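Local structure of 11R-lipoxygenase (3VF1) at residues 262-272 against 481-492. The protein probably inserts molecular oxygen into polyunsaturated fatty acids at a non-heme iron centre, under calcium regulation, as an 11R-lipoxygenase. Residues are numbered along the deposited sequence; the frame is centred on the assembly and turned at random.
With FRU (beta-D-fructofuranose), chain C; GLC (alpha-D-glucopyranose), chain B.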
loop_
_atom_site.group_PDB
_atom_site.type_symbol
_atom_site.label_atom_id
_atom_site.label_comp_id
_atom_site.label_asym_id
_atom_site.label_seq_id
_atom_site.Cartn_x
_atom_site.Cartn_y
_atom_site.Cartn_z
ATOM N N LEU A 262 -9.397 -14.277 8.504
ATOM C CA LEU A 262 -10.402 -13.286 8.145
ATOM C C LEU A 262 -9.990 -11.891 8.607
ATOM O O LEU A 262 -10.127 -10.919 7.871
ATOM C CB LEU A 262 -11.747 -13.638 8.783
ATOM C CG LEU A 262 -12.394 -14.963 8.386
ATOM C CD1 LEU A 262 -13.696 -15.145 9.148
ATOM C CD2 LEU A 262 -12.634 -15.025 6.889
ATOM N N ASN A 263 -9.486 -11.802 9.834
ATOM C CA ASN A 263 -9.242 -10.515 10.469
ATOM C C ASN A 263 -7.792 -10.345 10.903
ATOM O O ASN A 263 -7.491 -9.555 11.798
ATOM C CB ASN A 263 -10.170 -10.352 11.672
ATOM C CG ASN A 263 -11.630 -10.541 11.305
ATOM O OD1 ASN A 263 -12.090 -10.055 10.271
ATOM N ND2 ASN A 263 -12.365 -11.259 12.149
ATOM N N GLY A 264 -6.896 -11.092 10.268
ATOM C CA GLY A 264 -5.475 -10.935 10.507
ATOM C C GLY A 264 -4.887 -9.921 9.548
ATOM O O GLY A 264 -5.377 -8.799 9.448
ATOM N N SER A 265 -3.844 -10.321 8.829
ATOM C CA SER A 265 -3.202 -9.440 7.862
ATOM C C SER A 265 -3.354 -9.944 6.429
ATOM O O SER A 265 -2.878 -9.305 5.492
ATOM C CB SER A 265 -1.719 -9.284 8.197
ATOM O OG SER A 265 -1.549 -8.667 9.461
ATOM N N ASN A 266 -4.018 -11.084 6.261
ATOM C CA ASN A 266 -4.153 -11.693 4.943
ATOM C C ASN A 266 -5.495 -12.397 4.757
ATOM O O ASN A 266 -5.593 -13.612 4.933
ATOM C CB ASN A 266 -3.016 -12.687 4.712
ATOM C CG ASN A 266 -3.063 -13.315 3.335
ATOM O OD1 ASN A 266 -3.720 -12.801 2.428
ATOM N ND2 ASN A 266 -2.363 -14.429 3.168
ATOM N N PRO A 267 -6.537 -11.630 4.397
ATOM C CA PRO A 267 -7.889 -12.152 4.183
ATOM C C PRO A 267 -8.182 -12.450 2.713
ATOM O O PRO A 267 -9.334 -12.343 2.294
ATOM C CB PRO A 267 -8.763 -10.998 4.665
ATOM C CG PRO A 267 -7.981 -9.777 4.274
ATOM C CD PRO A 267 -6.513 -10.157 4.345
ATOM N N GLU A 268 -7.162 -12.829 1.949
ATOM C CA GLU A 268 -7.305 -12.983 0.503
ATOM C C GLU A 268 -7.407 -14.431 0.027
ATOM O O GLU A 268 -7.613 -14.675 -1.161
ATOM C CB GLU A 268 -6.122 -12.323 -0.208
ATOM C CG GLU A 268 -6.155 -10.806 -0.214
ATOM C CD GLU A 268 -5.144 -10.213 -1.181
ATOM O OE1 GLU A 268 -4.126 -10.885 -1.467
ATOM O OE2 GLU A 268 -5.372 -9.083 -1.666
ATOM N N VAL A 269 -7.265 -15.389 0.936
ATOM C CA VAL A 269 -7.116 -16.784 0.529
ATOM C C VAL A 269 -8.359 -17.640 0.762
ATOM O O VAL A 269 -8.793 -18.362 -0.133
ATOM C CB VAL A 269 -5.917 -17.440 1.239
ATOM C CG1 VAL A 269 -5.733 -18.869 0.752
ATOM C CG2 VAL A 269 -4.654 -16.628 0.995
ATOM N N ILE A 270 -8.930 -17.568 1.959
ATOM C CA ILE A 270 -10.045 -18.440 2.311
ATOM C C ILE A 270 -11.236 -18.223 1.383
ATOM O O ILE A 270 -11.514 -17.099 0.968
ATOM C CB ILE A 270 -10.491 -18.236 3.770
ATOM C CG1 ILE A 270 -11.482 -19.328 4.175
ATOM C CG2 ILE A 270 -11.108 -16.855 3.955
ATOM C CD1 ILE A 270 -11.695 -19.433 5.672
ATOM N N ARG A 271 -11.934 -19.306 1.057
ATOM C CA ARG A 271 -13.108 -19.226 0.197
ATOM C C ARG A 271 -14.042 -20.408 0.420
ATOM O O ARG A 271 -13.618 -21.469 0.874
ATOM C CB ARG A 271 -12.690 -19.178 -1.272
ATOM C CG ARG A 271 -12.074 -20.463 -1.790
ATOM C CD ARG A 271 -11.650 -20.308 -3.235
ATOM N NE ARG A 271 -12.765 -19.866 -4.069
ATOM C CZ ARG A 271 -12.640 -19.153 -5.185
ATOM N NH1 ARG A 271 -11.443 -18.783 -5.623
ATOM N NH2 ARG A 271 -13.723 -18.801 -5.866
ATOM N N ARG A 272 -15.318 -20.216 0.099
ATOM C CA ARG A 272 -16.304 -21.279 0.238
ATOM C C ARG A 272 -15.913 -22.483 -0.610
ATOM O O ARG A 272 -15.397 -22.334 -1.715
ATOM C CB ARG A 272 -17.694 -20.783 -0.165
ATOM C CG ARG A 272 -18.740 -21.885 -0.216
ATOM C CD ARG A 272 -20.123 -21.345 -0.548
ATOM N NE ARG A 272 -21.092 -22.425 -0.719
ATOM C CZ ARG A 272 -22.401 -22.249 -0.871
ATOM N NH1 ARG A 272 -22.919 -21.027 -0.872
ATOM N NH2 ARG A 272 -23.198 -23.300 -1.018
ATOM N N GLN A 481 -17.495 -13.850 -5.347
ATOM C CA GLN A 481 -17.201 -15.095 -6.048
ATOM C C GLN A 481 -16.487 -16.077 -5.121
ATOM O O GLN A 481 -16.475 -17.282 -5.369
ATOM C CB GLN A 481 -16.373 -14.829 -7.312
ATOM C CG GLN A 481 -14.919 -14.452 -7.061
ATOM C CD GLN A 481 -13.959 -15.610 -7.281
ATOM O OE1 GLN A 481 -14.356 -16.688 -7.728
ATOM N NE2 GLN A 481 -12.686 -15.389 -6.972
ATOM N N ARG A 482 -15.899 -15.556 -4.047
ATOM C CA ARG A 482 -15.281 -16.400 -3.029
ATOM C C ARG A 482 -16.313 -16.900 -2.020
ATOM O O ARG A 482 -16.029 -17.792 -1.223
ATOM C CB ARG A 482 -14.170 -15.644 -2.300
ATOM C CG ARG A 482 -12.888 -15.492 -3.101
ATOM C CD ARG A 482 -11.699 -15.293 -2.181
ATOM N NE ARG A 482 -11.660 -13.952 -1.606
ATOM C CZ ARG A 482 -11.188 -13.657 -0.396
ATOM N NH1 ARG A 482 -10.712 -14.607 0.397
ATOM N NH2 ARG A 482 -11.196 -12.401 0.026
ATOM N N GLY A 483 -17.509 -16.322 -2.056
ATOM C CA GLY A 483 -18.591 -16.747 -1.185
ATOM C C GLY A 483 -18.342 -16.431 0.278
ATOM O O GLY A 483 -18.849 -17.123 1.159
ATOM N N VAL A 484 -17.575 -15.377 0.541
ATOM C CA VAL A 484 -17.215 -15.014 1.910
ATOM C C VAL A 484 -17.792 -13.665 2.336
ATOM O O VAL A 484 -17.576 -13.222 3.464
ATOM C CB VAL A 484 -15.686 -14.957 2.095
ATOM C CG1 VAL A 484 -15.067 -16.321 1.840
ATOM C CG2 VAL A 484 -15.074 -13.903 1.181
ATOM N N ASP A 485 -18.529 -13.015 1.443
ATOM C CA ASP A 485 -19.035 -11.674 1.720
ATOM C C ASP A 485 -20.224 -11.681 2.684
ATOM O O ASP A 485 -20.663 -10.624 3.136
ATOM C CB ASP A 485 -19.415 -10.963 0.418
ATOM C CG ASP A 485 -20.546 -11.653 -0.321
ATOM O OD1 ASP A 485 -20.810 -12.843 -0.039
ATOM O OD2 ASP A 485 -21.168 -11.006 -1.191
ATOM N N GLY A 486 -20.737 -12.866 3.000
ATOM C CA GLY A 486 -21.871 -12.988 3.901
ATOM C C GLY A 486 -21.498 -13.327 5.334
ATOM O O GLY A 486 -22.362 -13.355 6.211
ATOM N N LEU A 487 -20.216 -13.582 5.578
ATOM C CA LEU A 487 -19.748 -13.964 6.908
ATOM C C LEU A 487 -19.922 -12.831 7.921
ATOM O O LEU A 487 -19.397 -11.736 7.738
ATOM C CB LEU A 487 -18.282 -14.398 6.844
ATOM C CG LEU A 487 -18.008 -15.659 6.020
ATOM C CD1 LEU A 487 -16.518 -15.969 5.990
ATOM C CD2 LEU A 487 -18.789 -16.846 6.568
ATOM N N ARG A 488 -20.654 -13.118 8.995
ATOM C CA ARG A 488 -21.004 -12.111 9.997
ATOM C C ARG A 488 -19.798 -11.551 10.751
ATOM O O ARG A 488 -19.765 -10.365 11.078
ATOM C CB ARG A 488 -21.997 -12.696 11.003
ATOM C CG ARG A 488 -23.342 -13.082 10.410
ATOM C CD ARG A 488 -24.231 -11.869 10.205
ATOM N NE ARG A 488 -25.566 -12.243 9.743
ATOM C CZ ARG A 488 -26.548 -11.380 9.500
ATOM N NH1 ARG A 488 -26.358 -10.080 9.672
ATOM N NH2 ARG A 488 -27.727 -11.822 9.082
ATOM N N LYS A 489 -18.814 -12.401 11.035
ATOM C CA LYS A 489 -17.668 -11.990 11.844
ATOM C C LYS A 489 -16.408 -11.831 10.993
ATOM O O LYS A 489 -15.293 -12.047 11.464
ATOM C CB LYS A 489 -17.443 -12.983 12.988
ATOM C CG LYS A 489 -18.681 -13.171 13.857
ATOM C CD LYS A 489 -18.449 -14.125 15.014
ATOM C CE LYS A 489 -17.819 -13.421 16.204
ATOM N NZ LYS A 489 -17.794 -14.290 17.411
ATOM N N PHE A 490 -16.611 -11.445 9.738
ATOM C CA PHE A 490 -15.525 -11.127 8.821
ATOM C C PHE A 490 -15.391 -9.605 8.796
ATOM O O PHE A 490 -15.888 -8.939 7.889
ATOM C CB PHE A 490 -15.857 -11.669 7.431
ATOM C CG PHE A 490 -14.706 -11.644 6.459
ATOM C CD1 PHE A 490 -13.462 -11.147 6.816
ATOM C CD2 PHE A 490 -14.879 -12.126 5.173
ATOM C CE1 PHE A 490 -12.420 -11.137 5.902
ATOM C CE2 PHE A 490 -13.844 -12.114 4.262
ATOM C CZ PHE A 490 -12.615 -11.620 4.626
ATOM N N TYR A 491 -14.724 -9.061 9.806
ATOM C CA TYR A 491 -14.722 -7.622 10.045
ATOM C C TYR A 491 -13.991 -6.835 8.961
ATOM O O TYR A 491 -14.391 -5.722 8.629
ATOM C CB TYR A 491 -14.121 -7.325 11.419
ATOM C CG TYR A 491 -14.852 -8.025 12.539
ATOM C CD1 TYR A 491 -16.239 -8.063 12.569
ATOM C CD2 TYR A 491 -14.158 -8.668 13.557
ATOM C CE1 TYR A 491 -16.916 -8.706 13.584
ATOM C CE2 TYR A 491 -14.827 -9.317 14.577
ATOM C CZ TYR A 491 -16.207 -9.332 14.585
ATOM O OH TYR A 491 -16.881 -9.975 15.596
ATOM N N TYR A 492 -12.923 -7.404 8.412
ATOM C CA TYR A 492 -12.234 -6.770 7.296
ATOM C C TYR A 492 -13.201 -6.540 6.142
ATOM O O TYR A 492 -13.193 -5.487 5.514
ATOM C CB TYR A 492 -11.073 -7.630 6.803
ATOM C CG TYR A 492 -10.684 -7.313 5.375
ATOM C CD1 TYR A 492 -11.290 -7.970 4.313
ATOM C CD2 TYR A 492 -9.731 -6.343 5.087
ATOM C CE1 TYR A 492 -10.953 -7.682 3.006
ATOM C CE2 TYR A 492 -9.385 -6.047 3.780
ATOM C CZ TYR A 492 -10.000 -6.720 2.745
ATOM O OH TYR A 492 -9.662 -6.432 1.443
HETATM C C1 FRU C . -21.475 -6.106 3.631
HETATM C C2 FRU C . -22.713 -6.854 4.108
HETATM C C3 FRU C . -23.590 -5.976 4.988
HETATM C C4 FRU C . -24.069 -6.912 6.077
HETATM C C5 FRU C . -22.984 -7.976 6.146
HETATM C C6 FRU C . -23.593 -9.336 6.461
HETATM O O1 FRU C . -20.728 -5.671 4.744
HETATM O O2 FRU C . -23.486 -7.260 3.000
HETATM O O3 FRU C . -24.675 -5.434 4.269
HETATM O O4 FRU C . -24.243 -6.260 7.311
HETATM O O5 FRU C . -22.329 -7.974 4.887
HETATM O O6 FRU C . -22.761 -10.068 7.330
HETATM C C1 GLC B . -23.050 -8.478 2.443
HETATM C C2 GLC B . -23.273 -8.442 0.935
HETATM C C3 GLC B . -24.760 -8.368 0.615
HETATM C C4 GLC B . -25.491 -9.499 1.325
HETATM C C5 GLC B . -25.163 -9.502 2.813
HETATM C C6 GLC B . -25.825 -10.698 3.490
HETATM O O2 GLC B . -22.614 -7.325 0.380
HETATM O O3 GLC B . -24.961 -8.463 -0.778
HETATM O O4 GLC B . -26.882 -9.353 1.147
HETATM O O5 GLC B . -23.764 -9.561 3.010
HETATM O O6 GLC B . -26.013 -10.445 4.866
#
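Leu262 and Pro267 press their aliphatic ends onto the faces of Phe490 and Tyr492, the N-cap residue and an early residue of helix 491-514 in the lipoxygenase catalytic domain. Leu262 CD2 stands 3.8 Å from the centroid of the Phe490 ring, almost on its normal, while Pro267 CG makes the same kind of CH-pi contact 3.6 Å from the centroid of the Tyr492 ring. With CG anti to the backbone N (chi1 -169°), the Phe490 ring is carried toward Leu262. A flat aromatic suits this place, since it can offer its face to Leu262 CD2 and its edge to Pro267 CB at the same time. The Tyr492 hydroxyl is hydrogen-bonded to Gln574, outside this contact.

Asn263, with both a donor and an acceptor, fits the start of this helix. Its ND2 gives Lys489 O a straight bond of 3.1 Å (172°), and its OD1 receives two weak bonds from the backbone N atoms of Tyr491 and Tyr492.

Arg482, buried after helix 475-481, has the reach and the several N-H groups needed to bind a turning loop: NH2 donates to Pro267 O at 2.9 Å, and NH1 bonds weakly to Ile270 O. Gly483 completes a Schellman motif with a positive phi that favours glycine, beside Arg272.

The solvent side is looser. There the turn 484-487 carries Gly486, whose carbonyl takes a weak bond from the fructose unit of a bound glycan, and exposed Gln481 meets Arg271. Arg271 NH2 lies 2.9 Å from Gln481 OE1, bonded from above the amide carbonyl plane, with Arg482 CG over one face of the Arg271 guanidinium.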